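Local coordinates for protein aromatic-amino-acid aminotransferase (Burkholderia pseudomallei, PDB 4F4E) that probably transfers amino groups between aromatic amino acids such as tyrosine and 2-oxoglutarate, working as a homodimer with covalently held pyridoxal 5'-phosphate, at residues A[92-97]-A[313-318]; A[118-123]-A[280-285]; A[232-237]-A[262-267]; A[258-263]-A[284-289]. All coordinates share one frame; numbering follows the deposited sequence. Where two conformers were deposited one is given.

Interaction 1: A[92-97]-A[313-318]; sequences DGIAAY and GGAIVA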
loop_
_atom_site.group_PDB
_atom_site.type_symbol
_atom_site.label_atom_id
_atom_site.label_comp_id
_atom_site.label_asym_id
_atom_site.label_seq_id
_atom_site.Cartn_x
_atom_site.Cartn_y
_atom_site.Cartn_z
ATOM N N ASP A 92 -6.682 -7.453 6.733
ATOM C CA ASP A 92 -7.668 -7.340 5.682
ATOM C C ASP A 92 -8.550 -6.111 5.785
ATOM O O ASP A 92 -9.588 -6.049 5.161
ATOM C CB ASP A 92 -8.561 -8.597 5.620
ATOM C CG ASP A 92 -9.147 -8.997 6.966
ATOM O OD1 ASP A 92 -8.802 -8.420 8.019
ATOM O OD2 ASP A 92 -9.939 -9.979 6.967
ATOM N N GLY A 93 -8.171 -5.197 6.643
ATOM C CA GLY A 93 -8.773 -3.848 6.701
ATOM C C GLY A 93 -9.950 -3.751 7.642
ATOM O O GLY A 93 -10.164 -4.596 8.512
ATOM N N ILE A 94 -10.701 -2.676 7.490
ATOM C CA ILE A 94 -11.838 -2.360 8.366
ATOM C C ILE A 94 -12.963 -3.329 8.057
ATOM O O ILE A 94 -13.437 -3.394 6.957
ATOM C CB ILE A 94 -12.319 -0.905 8.145
ATOM C CG1 ILE A 94 -11.189 0.078 8.471
ATOM C CG2 ILE A 94 -13.559 -0.613 9.013
ATOM C CD1 ILE A 94 -11.366 1.405 7.800
ATOM N N ALA A 95 -13.377 -4.121 9.040
ATOM C CA ALA A 95 -14.346 -5.157 8.777
ATOM C C ALA A 95 -15.672 -4.613 8.231
ATOM O O ALA A 95 -16.269 -5.186 7.301
ATOM C CB ALA A 95 -14.581 -5.959 10.048
ATOM N N ALA A 96 -16.147 -3.501 8.774
ATOM C CA ALA A 96 -17.422 -2.922 8.321
ATOM C C ALA A 96 -17.305 -2.467 6.866
ATOM O O ALA A 96 -18.303 -2.505 6.130
ATOM C CB ALA A 96 -17.828 -1.711 9.202
ATOM N N TYR A 97 -16.128 -1.950 6.492
ATOM C CA TYR A 97 -15.864 -1.538 5.099
ATOM C C TYR A 97 -15.935 -2.768 4.204
ATOM O O TYR A 97 -16.633 -2.752 3.185
ATOM C CB TYR A 97 -14.463 -0.909 4.966
ATOM C CG TYR A 97 -13.933 -0.720 3.570
ATOM C CD1 TYR A 97 -14.165 0.463 2.864
ATOM C CD2 TYR A 97 -13.143 -1.668 2.978
ATOM C CE1 TYR A 97 -13.660 0.628 1.593
ATOM C CE2 TYR A 97 -12.655 -1.518 1.713
ATOM C CZ TYR A 97 -12.884 -0.342 1.018
ATOM O OH TYR A 97 -12.328 -0.160 -0.230
ATOM N N GLY A 313 -8.946 6.706 4.072
ATOM C CA GLY A 313 -9.846 6.525 2.943
ATOM C C GLY A 313 -10.939 5.490 3.189
ATOM O O GLY A 313 -12.145 5.733 2.957
ATOM N N GLY A 314 -10.527 4.301 3.578
ATOM C CA GLY A 314 -11.494 3.257 3.912
ATOM C C GLY A 314 -12.493 3.623 4.984
ATOM O O GLY A 314 -13.660 3.292 4.874
ATOM N N ALA A 315 -12.034 4.321 6.016
ATOM C CA ALA A 315 -12.913 4.742 7.090
ATOM C C ALA A 315 -13.987 5.715 6.592
ATOM O O ALA A 315 -15.131 5.650 7.008
ATOM C CB ALA A 315 -12.135 5.345 8.231
ATOM N N ILE A 316 -13.570 6.632 5.722
ATOM C CA ILE A 316 -14.482 7.569 5.093
ATOM C C ILE A 316 -15.504 6.878 4.174
ATOM O O ILE A 316 -16.700 7.149 4.271
ATOM C CB ILE A 316 -13.700 8.668 4.373
ATOM C CG1 ILE A 316 -12.922 9.501 5.404
ATOM C CG2 ILE A 316 -14.582 9.547 3.529
ATOM C CD1 ILE A 316 -13.687 10.293 6.467
ATOM N N VAL A 317 -15.056 5.968 3.315
ATOM C CA VAL A 317 -15.996 5.262 2.461
ATOM C C VAL A 317 -16.950 4.479 3.354
ATOM O O VAL A 317 -18.171 4.507 3.118
ATOM C CB VAL A 317 -15.297 4.341 1.461
ATOM C CG1 VAL A 317 -16.298 3.349 0.760
ATOM C CG2 VAL A 317 -14.511 5.142 0.437
ATOM N N ALA A 318 -16.435 3.752 4.357
ATOM C CA ALA A 318 -17.310 2.980 5.260
ATOM C C ALA A 318 -18.329 3.884 5.949
ATOM O O ALA A 318 -19.538 3.529 6.057
ATOM C CB ALA A 318 -16.488 2.227 6.323
#

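Interaction 2: A[118-123]-A[280-285]; sequences VVTAQA and ALSIIT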
loop_
_atom_site.group_PDB
_atom_site.type_symbol
_atom_site.label_atom_id
_atom_site.label_comp_id
_atom_site.label_asym_id
_atom_site.label_seq_id
_atom_site.Cartn_x
_atom_site.Cartn_y
_atom_site.Cartn_z
ATOM N N VAL A 118 -18.116 -15.354 0.664
ATOM C CA VAL A 118 -17.356 -14.258 0.056
ATOM C C VAL A 118 -16.307 -13.731 1.019
ATOM O O VAL A 118 -16.601 -13.430 2.187
ATOM C CB VAL A 118 -18.274 -13.094 -0.365
ATOM C CG1 VAL A 118 -17.521 -12.084 -1.246
ATOM C CG2 VAL A 118 -19.513 -13.655 -1.063
ATOM N N VAL A 119 -15.092 -13.629 0.510
ATOM C CA VAL A 119 -13.942 -13.070 1.200
ATOM C C VAL A 119 -13.677 -11.713 0.600
ATOM O O VAL A 119 -13.580 -11.600 -0.615
ATOM C CB VAL A 119 -12.702 -13.976 0.942
ATOM C CG1 VAL A 119 -11.446 -13.322 1.498
ATOM C CG2 VAL A 119 -12.919 -15.366 1.543
ATOM N N THR A 120 -13.584 -10.690 1.436
ATOM C CA THR A 120 -13.214 -9.347 1.018
ATOM C C THR A 120 -12.142 -8.760 1.888
ATOM O O THR A 120 -12.284 -8.730 3.127
ATOM C CB THR A 120 -14.434 -8.412 0.997
ATOM O OG1 THR A 120 -15.396 -8.937 0.069
ATOM C CG2 THR A 120 -14.026 -6.999 0.578
ATOM N N ALA A 121 -11.033 -8.325 1.267
ATOM C CA ALA A 121 -9.952 -7.647 1.972
ATOM C C ALA A 121 -9.810 -6.235 1.378
ATOM O O ALA A 121 -9.733 -6.066 0.170
ATOM C CB ALA A 121 -8.601 -8.382 1.838
ATOM N N GLN A 122 -9.775 -5.242 2.250
ATOM C CA GLN A 122 -9.468 -3.904 1.868
ATOM C C GLN A 122 -8.118 -3.876 1.198
ATOM O O GLN A 122 -7.218 -4.619 1.562
ATOM C CB GLN A 122 -9.467 -3.002 3.123
ATOM C CG GLN A 122 -9.255 -1.513 2.884
ATOM C CD GLN A 122 -9.137 -0.764 4.175
ATOM O OE1 GLN A 122 -9.689 -1.181 5.190
ATOM N NE2 GLN A 122 -8.424 0.360 4.146
ATOM N N ALA A 123 -7.979 -3.006 0.212
ATOM C CA ALA A 123 -6.788 -2.986 -0.628
ATOM C C ALA A 123 -6.381 -1.568 -1.002
ATOM O O ALA A 123 -7.192 -0.637 -0.911
ATOM C CB ALA A 123 -7.050 -3.838 -1.914
ATOM N N ALA A 280 -10.659 -2.848 -2.897
ATOM C CA ALA A 280 -10.927 -4.132 -2.224
ATOM C C ALA A 280 -10.760 -5.271 -3.220
ATOM O O ALA A 280 -11.068 -5.140 -4.411
ATOM C CB ALA A 280 -12.326 -4.167 -1.632
ATOM N N LEU A 281 -10.297 -6.401 -2.707
ATOM C CA LEU A 281 -10.302 -7.655 -3.467
ATOM C C LEU A 281 -11.354 -8.523 -2.818
ATOM O O LEU A 281 -11.340 -8.700 -1.574
ATOM C CB LEU A 281 -8.981 -8.418 -3.368
ATOM C CG LEU A 281 -8.982 -9.770 -4.110
ATOM C CD1 LEU A 281 -9.106 -9.553 -5.636
ATOM C CD2 LEU A 281 -7.761 -10.589 -3.738
ATOM N N SER A 282 -12.272 -9.017 -3.618
ATOM C CA SER A 282 -13.267 -9.946 -3.149
ATOM C C SER A 282 -13.080 -11.253 -3.908
ATOM O O SER A 282 -12.793 -11.253 -5.099
ATOM C CB SER A 282 -14.704 -9.403 -3.346
ATOM O OG SER A 282 -14.982 -8.217 -2.584
ATOM N N ILE A 283 -13.233 -12.385 -3.197
ATOM C CA ILE A 283 -13.142 -13.707 -3.806
ATOM C C ILE A 283 -14.374 -14.547 -3.413
ATOM O O ILE A 283 -14.706 -14.647 -2.243
ATOM C CB ILE A 283 -11.846 -14.448 -3.376
ATOM C CG1 ILE A 283 -10.598 -13.605 -3.659
ATOM C CG2 ILE A 283 -11.755 -15.827 -4.050
ATOM C CD1 ILE A 283 -9.299 -14.201 -3.064
ATOM N N ILE A 284 -15.045 -15.144 -4.394
ATOM C CA ILE A 284 -16.185 -16.014 -4.114
ATOM C C ILE A 284 -15.659 -17.435 -3.981
ATOM O O ILE A 284 -14.982 -17.946 -4.900
ATOM C CB ILE A 284 -17.269 -15.877 -5.199
ATOM C CG1 ILE A 284 -17.818 -14.458 -5.233
ATOM C CG2 ILE A 284 -18.384 -16.941 -5.012
ATOM C CD1 ILE A 284 -18.837 -14.138 -6.332
ATOM N N THR A 285 -15.949 -18.074 -2.844
ATOM C CA THR A 285 -15.485 -19.434 -2.608
ATOM C C THR A 285 -16.675 -20.376 -2.524
ATOM O O THR A 285 -17.828 -19.927 -2.522
ATOM C CB THR A 285 -14.670 -19.511 -1.336
ATOM O OG1 THR A 285 -15.566 -19.353 -0.221
ATOM C CG2 THR A 285 -13.534 -18.388 -1.355
#

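Interaction 3: A[232-237]-A[262-267]; sequences FLDIAY and FVSSSF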
loop_
_atom_site.group_PDB
_atom_site.type_symbol
_atom_site.label_atom_id
_atom_site.label_comp_id
_atom_site.label_asym_id
_atom_site.label_seq_id
_atom_site.Cartn_x
_atom_site.Cartn_y
_atom_site.Cartn_z
ATOM N N PHE A 232 -11.517 -12.734 -13.444
ATOM C CA PHE A 232 -10.985 -11.705 -12.592
ATOM C C PHE A 232 -11.661 -10.423 -13.023
ATOM O O PHE A 232 -11.233 -9.731 -13.970
ATOM C CB PHE A 232 -9.427 -11.637 -12.633
ATOM C CG PHE A 232 -8.807 -11.036 -11.377
ATOM C CD1 PHE A 232 -9.436 -9.992 -10.672
ATOM C CD2 PHE A 232 -7.591 -11.477 -10.929
ATOM C CE1 PHE A 232 -8.856 -9.458 -9.503
ATOM C CE2 PHE A 232 -7.008 -10.940 -9.759
ATOM C CZ PHE A 232 -7.649 -9.948 -9.044
ATOM N N LEU A 233 -12.759 -10.078 -12.340
ATOM C CA LEU A 233 -13.495 -8.869 -12.710
ATOM C C LEU A 233 -12.791 -7.652 -12.107
ATOM O O LEU A 233 -12.320 -7.684 -10.957
ATOM C CB LEU A 233 -14.957 -8.968 -12.251
ATOM C CG LEU A 233 -15.788 -9.988 -13.039
ATOM C CD1 LEU A 233 -16.973 -10.446 -12.224
ATOM C CD2 LEU A 233 -16.266 -9.374 -14.361
ATOM N N ASP A 234 -12.706 -6.576 -12.885
ATOM C CA ASP A 234 -12.120 -5.302 -12.457
ATOM C C ASP A 234 -13.212 -4.253 -12.622
ATOM O O ASP A 234 -13.653 -3.938 -13.752
ATOM C CB ASP A 234 -10.934 -4.956 -13.345
ATOM C CG ASP A 234 -10.238 -3.663 -12.955
ATOM O OD1 ASP A 234 -10.847 -2.810 -12.251
ATOM O OD2 ASP A 234 -9.059 -3.475 -13.375
ATOM N N ILE A 235 -13.731 -3.813 -11.473
ATOM C CA ILE A 235 -14.855 -2.854 -11.386
ATOM C C ILE A 235 -14.384 -1.555 -10.720
ATOM O O ILE A 235 -14.439 -1.367 -9.500
ATOM C CB ILE A 235 -16.108 -3.488 -10.733
ATOM C CG1 ILE A 235 -17.335 -2.560 -10.839
ATOM C CG2 ILE A 235 -15.815 -3.987 -9.294
ATOM C CD1 ILE A 235 -18.676 -3.253 -10.456
ATOM N N ALA A 236 -13.856 -0.669 -11.558
ATOM C CA ALA A 236 -13.278 0.584 -11.117
ATOM C C ALA A 236 -14.243 1.769 -11.288
ATOM O O ALA A 236 -13.940 2.860 -10.844
ATOM C CB ALA A 236 -11.989 0.845 -11.871
ATOM N N TYR A 237 -15.383 1.542 -11.962
ATOM C CA TYR A 237 -16.295 2.628 -12.314
ATOM C C TYR A 237 -17.760 2.335 -11.980
ATOM O O TYR A 237 -18.648 2.746 -12.696
ATOM C CB TYR A 237 -16.157 2.977 -13.812
ATOM C CG TYR A 237 -14.772 3.390 -14.193
ATOM C CD1 TYR A 237 -14.338 4.711 -14.029
ATOM C CD2 TYR A 237 -13.886 2.471 -14.784
ATOM C CE1 TYR A 237 -13.053 5.070 -14.392
ATOM C CE2 TYR A 237 -12.605 2.824 -15.102
ATOM C CZ TYR A 237 -12.200 4.131 -14.931
ATOM O OH TYR A 237 -10.925 4.491 -15.265
ATOM N N PHE A 262 -12.714 -13.764 -8.836
ATOM C CA PHE A 262 -11.939 -12.689 -8.217
ATOM C C PHE A 262 -12.515 -11.361 -8.673
ATOM O O PHE A 262 -12.901 -11.239 -9.842
ATOM C CB PHE A 262 -10.471 -12.775 -8.634
ATOM C CG PHE A 262 -9.704 -13.874 -7.947
ATOM C CD1 PHE A 262 -9.985 -15.184 -8.201
ATOM C CD2 PHE A 262 -8.670 -13.573 -7.102
ATOM C CE1 PHE A 262 -9.282 -16.192 -7.602
ATOM C CE2 PHE A 262 -7.962 -14.569 -6.487
ATOM C CZ PHE A 262 -8.259 -15.884 -6.741
ATOM N N VAL A 263 -12.601 -10.381 -7.761
ATOM C CA VAL A 263 -13.120 -9.053 -8.078
ATOM C C VAL A 263 -12.225 -7.996 -7.469
ATOM O O VAL A 263 -12.119 -7.910 -6.243
ATOM C CB VAL A 263 -14.540 -8.808 -7.529
ATOM C CG1 VAL A 263 -15.060 -7.451 -7.991
ATOM C CG2 VAL A 263 -15.505 -9.937 -7.982
ATOM N N SER A 264 -11.574 -7.198 -8.310
ATOM C CA SER A 264 -10.909 -5.988 -7.826
ATOM C C SER A 264 -11.904 -4.844 -7.990
ATOM O O SER A 264 -12.410 -4.607 -9.109
ATOM C CB SER A 264 -9.669 -5.656 -8.633
ATOM O OG SER A 264 -9.329 -4.279 -8.434
ATOM N N SER A 265 -12.205 -4.172 -6.893
ATOM C CA SER A 265 -13.039 -2.999 -6.911
ATOM C C SER A 265 -12.271 -1.756 -6.390
ATOM O O SER A 265 -11.324 -1.881 -5.601
ATOM C CB SER A 265 -14.338 -3.214 -6.134
ATOM O OG SER A 265 -14.145 -3.389 -4.766
ATOM N N SER A 266 -12.687 -0.583 -6.878
ATOM C CA SER A 266 -12.032 0.677 -6.542
ATOM C C SER A 266 -13.057 1.735 -6.224
ATOM O O SER A 266 -14.098 1.847 -6.892
ATOM C CB SER A 266 -11.242 1.238 -7.742
ATOM O OG SER A 266 -10.588 2.481 -7.385
ATOM N N PHE A 267 -12.735 2.567 -5.246
ATOM C CA PHE A 267 -13.493 3.789 -4.969
ATOM C C PHE A 267 -12.706 5.026 -5.393
ATOM O O PHE A 267 -13.147 6.163 -5.119
ATOM C CB PHE A 267 -13.801 3.860 -3.494
ATOM C CG PHE A 267 -14.746 2.786 -3.010
ATOM C CD1 PHE A 267 -16.087 2.863 -3.317
ATOM C CD2 PHE A 267 -14.298 1.719 -2.231
ATOM C CE1 PHE A 267 -16.991 1.902 -2.825
ATOM C CE2 PHE A 267 -15.182 0.751 -1.753
ATOM C CZ PHE A 267 -16.538 0.875 -2.009
HETATM O O HOH W 1 -10.617 -1.834 -9.704
HETATM O O HOH W 2 -16.066 0.691 -8.615
HETATM O O HOH W 3 -13.985 4.009 -8.421
#

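Interaction 4: A[258-263]-A[284-289]; sequences NLNVFV and ITDSKD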
loop_
_atom_site.group_PDB
_atom_site.type_symbol
_atom_site.label_atom_id
_atom_site.label_comp_id
_atom_site.label_asym_id
_atom_site.label_seq_id
_atom_site.Cartn_x
_atom_site.Cartn_y
_atom_site.Cartn_z
ATOM N N ASN A 258 -22.121 -19.831 -9.582
ATOM C CA ASN A 258 -21.385 -20.784 -8.733
ATOM C C ASN A 258 -19.980 -21.095 -9.252
ATOM O O ASN A 258 -19.601 -22.271 -9.501
ATOM C CB ASN A 258 -22.199 -22.059 -8.517
ATOM C CG ASN A 258 -23.179 -21.913 -7.366
ATOM O OD1 ASN A 258 -22.986 -21.090 -6.468
ATOM N ND2 ASN A 258 -24.238 -22.714 -7.389
ATOM N N LEU A 259 -19.270 -19.995 -9.466
ATOM C CA LEU A 259 -17.899 -19.967 -9.910
ATOM C C LEU A 259 -17.037 -19.384 -8.799
ATOM O O LEU A 259 -17.524 -18.616 -7.972
ATOM C CB LEU A 259 -17.788 -19.042 -11.146
ATOM C CG LEU A 259 -18.519 -19.526 -12.395
ATOM C CD1 LEU A 259 -18.374 -18.548 -13.548
ATOM C CD2 LEU A 259 -17.980 -20.889 -12.792
ATOM N N ASN A 260 -15.761 -19.759 -8.779
ATOM C CA ASN A 260 -14.794 -19.015 -8.022
ATOM C C ASN A 260 -14.434 -17.796 -8.869
ATOM O O ASN A 260 -14.089 -17.952 -10.071
ATOM C CB ASN A 260 -13.596 -19.866 -7.723
ATOM C CG ASN A 260 -13.963 -21.082 -6.864
ATOM O OD1 ASN A 260 -13.607 -22.185 -7.194
ATOM N ND2 ASN A 260 -14.716 -20.869 -5.786
ATOM N N VAL A 261 -14.617 -16.610 -8.296
ATOM C CA VAL A 261 -14.529 -15.351 -9.024
ATOM C C VAL A 261 -13.650 -14.443 -8.193
ATOM O O VAL A 261 -13.807 -14.386 -6.970
ATOM C CB VAL A 261 -15.914 -14.654 -9.186
ATOM C CG1 VAL A 261 -15.790 -13.377 -10.026
ATOM C CG2 VAL A 261 -16.959 -15.590 -9.792
ATOM N N PHE A 262 -12.714 -13.764 -8.836
ATOM C CA PHE A 262 -11.939 -12.689 -8.217
ATOM C C PHE A 262 -12.515 -11.361 -8.673
ATOM O O PHE A 262 -12.901 -11.239 -9.842
ATOM C CB PHE A 262 -10.471 -12.775 -8.634
ATOM C CG PHE A 262 -9.704 -13.874 -7.947
ATOM C CD1 PHE A 262 -9.985 -15.184 -8.201
ATOM C CD2 PHE A 262 -8.670 -13.573 -7.102
ATOM C CE1 PHE A 262 -9.282 -16.192 -7.602
ATOM C CE2 PHE A 262 -7.962 -14.569 -6.487
ATOM C CZ PHE A 262 -8.259 -15.884 -6.741
ATOM N N VAL A 263 -12.601 -10.381 -7.761
ATOM C CA VAL A 263 -13.120 -9.053 -8.078
ATOM C C VAL A 263 -12.225 -7.996 -7.469
ATOM O O VAL A 263 -12.119 -7.910 -6.243
ATOM C CB VAL A 263 -14.540 -8.808 -7.529
ATOM C CG1 VAL A 263 -15.060 -7.451 -7.991
ATOM C CG2 VAL A 263 -15.505 -9.937 -7.982
ATOM N N ILE A 284 -15.045 -15.144 -4.394
ATOM C CA ILE A 284 -16.185 -16.014 -4.114
ATOM C C ILE A 284 -15.659 -17.435 -3.981
ATOM O O ILE A 284 -14.982 -17.946 -4.900
ATOM C CB ILE A 284 -17.269 -15.877 -5.199
ATOM C CG1 ILE A 284 -17.818 -14.458 -5.233
ATOM C CG2 ILE A 284 -18.384 -16.941 -5.012
ATOM C CD1 ILE A 284 -18.837 -14.138 -6.332
ATOM N N THR A 285 -15.949 -18.074 -2.844
ATOM C CA THR A 285 -15.485 -19.434 -2.608
ATOM C C THR A 285 -16.675 -20.376 -2.524
ATOM O O THR A 285 -17.828 -19.927 -2.522
ATOM C CB THR A 285 -14.670 -19.511 -1.336
ATOM O OG1 THR A 285 -15.566 -19.353 -0.221
ATOM C CG2 THR A 285 -13.534 -18.388 -1.355
ATOM N N ASP A 286 -16.404 -21.674 -2.451
ATOM C CA ASP A 286 -17.467 -22.678 -2.521
ATOM C C ASP A 286 -18.128 -22.895 -1.152
ATOM O O ASP A 286 -19.241 -23.457 -1.074
ATOM C CB ASP A 286 -16.888 -24.024 -2.971
ATOM C CG ASP A 286 -16.550 -24.051 -4.448
ATOM O OD1 ASP A 286 -16.744 -23.020 -5.129
ATOM O OD2 ASP A 286 -16.168 -25.128 -4.950
ATOM N N SER A 287 -17.438 -22.525 -0.080
ATOM C CA SER A 287 -17.911 -22.804 1.288
ATOM C C SER A 287 -17.316 -21.891 2.322
ATOM O O SER A 287 -16.311 -21.215 2.070
ATOM C CB SER A 287 -17.578 -24.263 1.662
ATOM O OG SER A 287 -16.186 -24.502 1.787
ATOM N N LYS A 288 -17.913 -21.875 3.499
ATOM C CA LYS A 288 -17.306 -21.154 4.636
ATOM C C LYS A 288 -15.895 -21.621 4.941
ATOM O O LYS A 288 -14.995 -20.801 5.248
ATOM C CB LYS A 288 -18.118 -21.326 5.905
ATOM C CG LYS A 288 -19.408 -20.556 5.918
ATOM C CD LYS A 288 -20.091 -20.636 7.302
ATOM C CE LYS A 288 -21.496 -20.045 7.211
ATOM N NZ LYS A 288 -22.337 -20.040 8.452
ATOM N N ASP A 289 -15.692 -22.935 4.906
ATOM C CA ASP A 289 -14.362 -23.482 5.190
ATOM C C ASP A 289 -13.374 -23.016 4.163
ATOM O O ASP A 289 -12.247 -22.630 4.502
ATOM C CB ASP A 289 -14.352 -25.002 5.202
ATOM C CG ASP A 289 -12.970 -25.569 5.543
ATOM O OD1 ASP A 289 -12.525 -25.370 6.680
ATOM O OD2 ASP A 289 -12.313 -26.164 4.669
HETATM O O HOH W 4 -18.019 -20.421 -5.667
#

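Interaction 1: A[92-97]-A[313-318]
The Tyr97 ring meets helix segment 313-318 with Val317 CG1 and the backbone N of Ala318 at its edge, near the ring plane; Val317 CG1 lies 3.9 Å from Tyr97 CE1. Gly314 O approaches obliquely, 3.5 Å from Tyr97 CD1; that carbonyl already accepts the helical bond from Ala318 N. Within the two segments nothing sits squarely over either face. With CG anti to the backbone N (chi1 167°), the ring is carried out to the helix, where it crosses the Val317 side chain at a slant, while nearer its own backbone Tyr97 CB meets Ala318 CB at 4.0 Å. Ile94, the N-cap residue of helix 95-106, makes the second touch. Its extended chain (chi2 158°) brings the terminal methyl CD1 to 3.5 Å from Ala315 N and 4.0 Å from Ala315 CB. Gly314 faces both Ile94 and Tyr97 at this point, and having no side chain it lets the methyl and the ring come down on bare helix backbone. No hydrogen bond crosses the contact. The Tyr97 hydroxyl has its partner in Gly279 O, and Ile94 N bonds to Gln122 OE1. The contact thus joins the start of helix 95-106 to helix 312-322: Ala315 leans on Arg79 of helix 70-81, and both Tyr97 and Val317 touch Val278 of strand 278-284.

Interaction 2: A[118-123]-A[280-285]
Val118 meets the neighbouring strand through its backbone, CA lying 3.5 Å from Ile283 O in a CA-H...O contact. Val119 follows as a hydrogen-bonded antiparallel pair with Ile283: its N reaches Ile283 O at 3.0 Å in an essentially straight bond (179°), and Ile283 N returns 2.7 Å to Val119 O. The two beta-branched side chains share one sheet face. On the other face Thr120 stands opposite Ser282 in a non-hydrogen-bonded pair. Each hydroxyl oxygen lies anti to its own carbonyl carbon (chi1 -60° and -64°), which turns the two toward each other across the pair, and Thr120 OG1 and Ser282 OG bond at 2.8 Å. Thr120 CG2 rests 4.0 Å from Ala280 CB. Ala121 N then binds Leu281 O at 2.9 Å, with Leu281 N answering to Ala121 O. Gln122 and Ala280 form the next non-hydrogen-bonded pair, and Ala123 CB lies 3.9 Å from Ala280 N. Strand 118-124 is thereby stitched along its length to strand 278-284, which runs antiparallel to both its neighbours in the large-domain sheet. The hydroxyl pair is buried, and Gln102 NE2 also bonds to Thr120 OG1, giving these polar groups partners inside a buried interface.

Interaction 3: A[232-237]-A[262-267]
Phe232 and Phe262 make the apolar centre at one end of the strand pair. Phe262 CB sits over the middle of the Phe232 ring, 3.6 Å from its centroid, a CH-pi contact, while Ser264 N lies at the ring edge in its plane. The two rings themselves meet obliquely, planes at 43° and centroids 5.3 Å apart. On the opposite sheet face Ile235 CG2 touches both Val263 CG1, at 3.8 Å, and Ser265 CB; with CG1 anti to the backbone N (chi1 -171°), this methyl is the branch left to meet strand 261-266. Between the faces runs a parallel ladder. Leu233 N binds Phe262 O, Ser264 N binds Leu233 O, Ile235 N binds Ser264 O at 2.8 Å in a nearly straight bond (172°), and Ser266 N reaches Ile235 O at a longer 3.2 Å. Toward the polar edge water takes over. One molecule donates to Asp234 OD1 at 2.7 Å and to Ser264 OG at 3.0 Å; a second joins Ile235 O to Ser266 O, and a third joins Ala236 O to Ser266 O. Ser264 OG also bonds to Gly126 O, and Asp234 OD2 to His156 NE2. The pair belongs to a beta-alpha-beta crossover, helix 249-256 linking strand 230-235 to strand 261-266. The C-terminal ends of the two strands lead to the cofactor, as in other aminotransferases of this fold: Ser266 OG bonds to Ser268 N and to phosphate oxygen OP3 of the pyridoxal-phosphate lysine at position 269, and Tyr237 OH to its O3.

Interaction 4: A[258-263]-A[284-289]
Asn260 and Asp286 reach each other at about a right angle, their amide and carboxylate planes only 23° apart. Asn260 ND2 serves two acceptors. To Ile284 O it gives a straight bond of 3.1 Å (163°), close to the amide plane. To Asp286 OD1 the bond is 3.0 Å but bent (137°), the donor coming from above the carboxylate plane. With CG anti to its carbonyl carbon, beside the backbone N, the amide of Asn260 swings across to 284-289 and places its NH2 there. Val261 and Ile284 instead lie side by side and point the same way, Ile284 CD1 resting 4.1 Å from Val261 CB. The other branch of Ile284, the methyl CG2, lies 3.5 Å from Leu259 O, so the isoleucine spans both neighbours of Asn260. In the backbone, Ile284 N binds Val261 O at 3.0 Å, and Asn260 CA makes a CA-H...O contact with Ile284 O, which thus meets both the side chain and backbone of Asn260. A water bridges the two segments: it donates to Asp286 OD1 at 2.9 Å and, weakly, to Leu259 O. Just beyond, Ser287 caps helix 288-303 through Glu290 N, while Phe25 of the second subunit packs on Asn260 and Thr285. Chemically, one neutral amide ties the turn after strand 278-284 to the chain leading into strand 261-266. The NH2 and the water both supply donors to Asp286 OD1, which would be expected to favour a charged carboxylate.

In the fold
Along the chain the contacts nest: interaction 1 closes the longest loop and encloses the rest, with interaction 3 inside interaction 2. Interaction 4 begins on the segment where interaction 3 ends, sharing Phe262 and Val263, and ends with interaction 2, sharing Ile284 and Thr285. Interactions 2, 3 and 4 lie on one sheet, in the strand order 118-124, 278-284, 261-266, 230-235. Centre to centre, interaction 2 is about 10 Å from both 3 and 4; interaction 1 is about 13 Å from interaction 2, where Ile94 and Asp92 bond to Gln122, and about 22 Å from interaction 4. Strand 261-266 leads from the end near the second subunit (interaction 4) to the cofactor end (interaction 3).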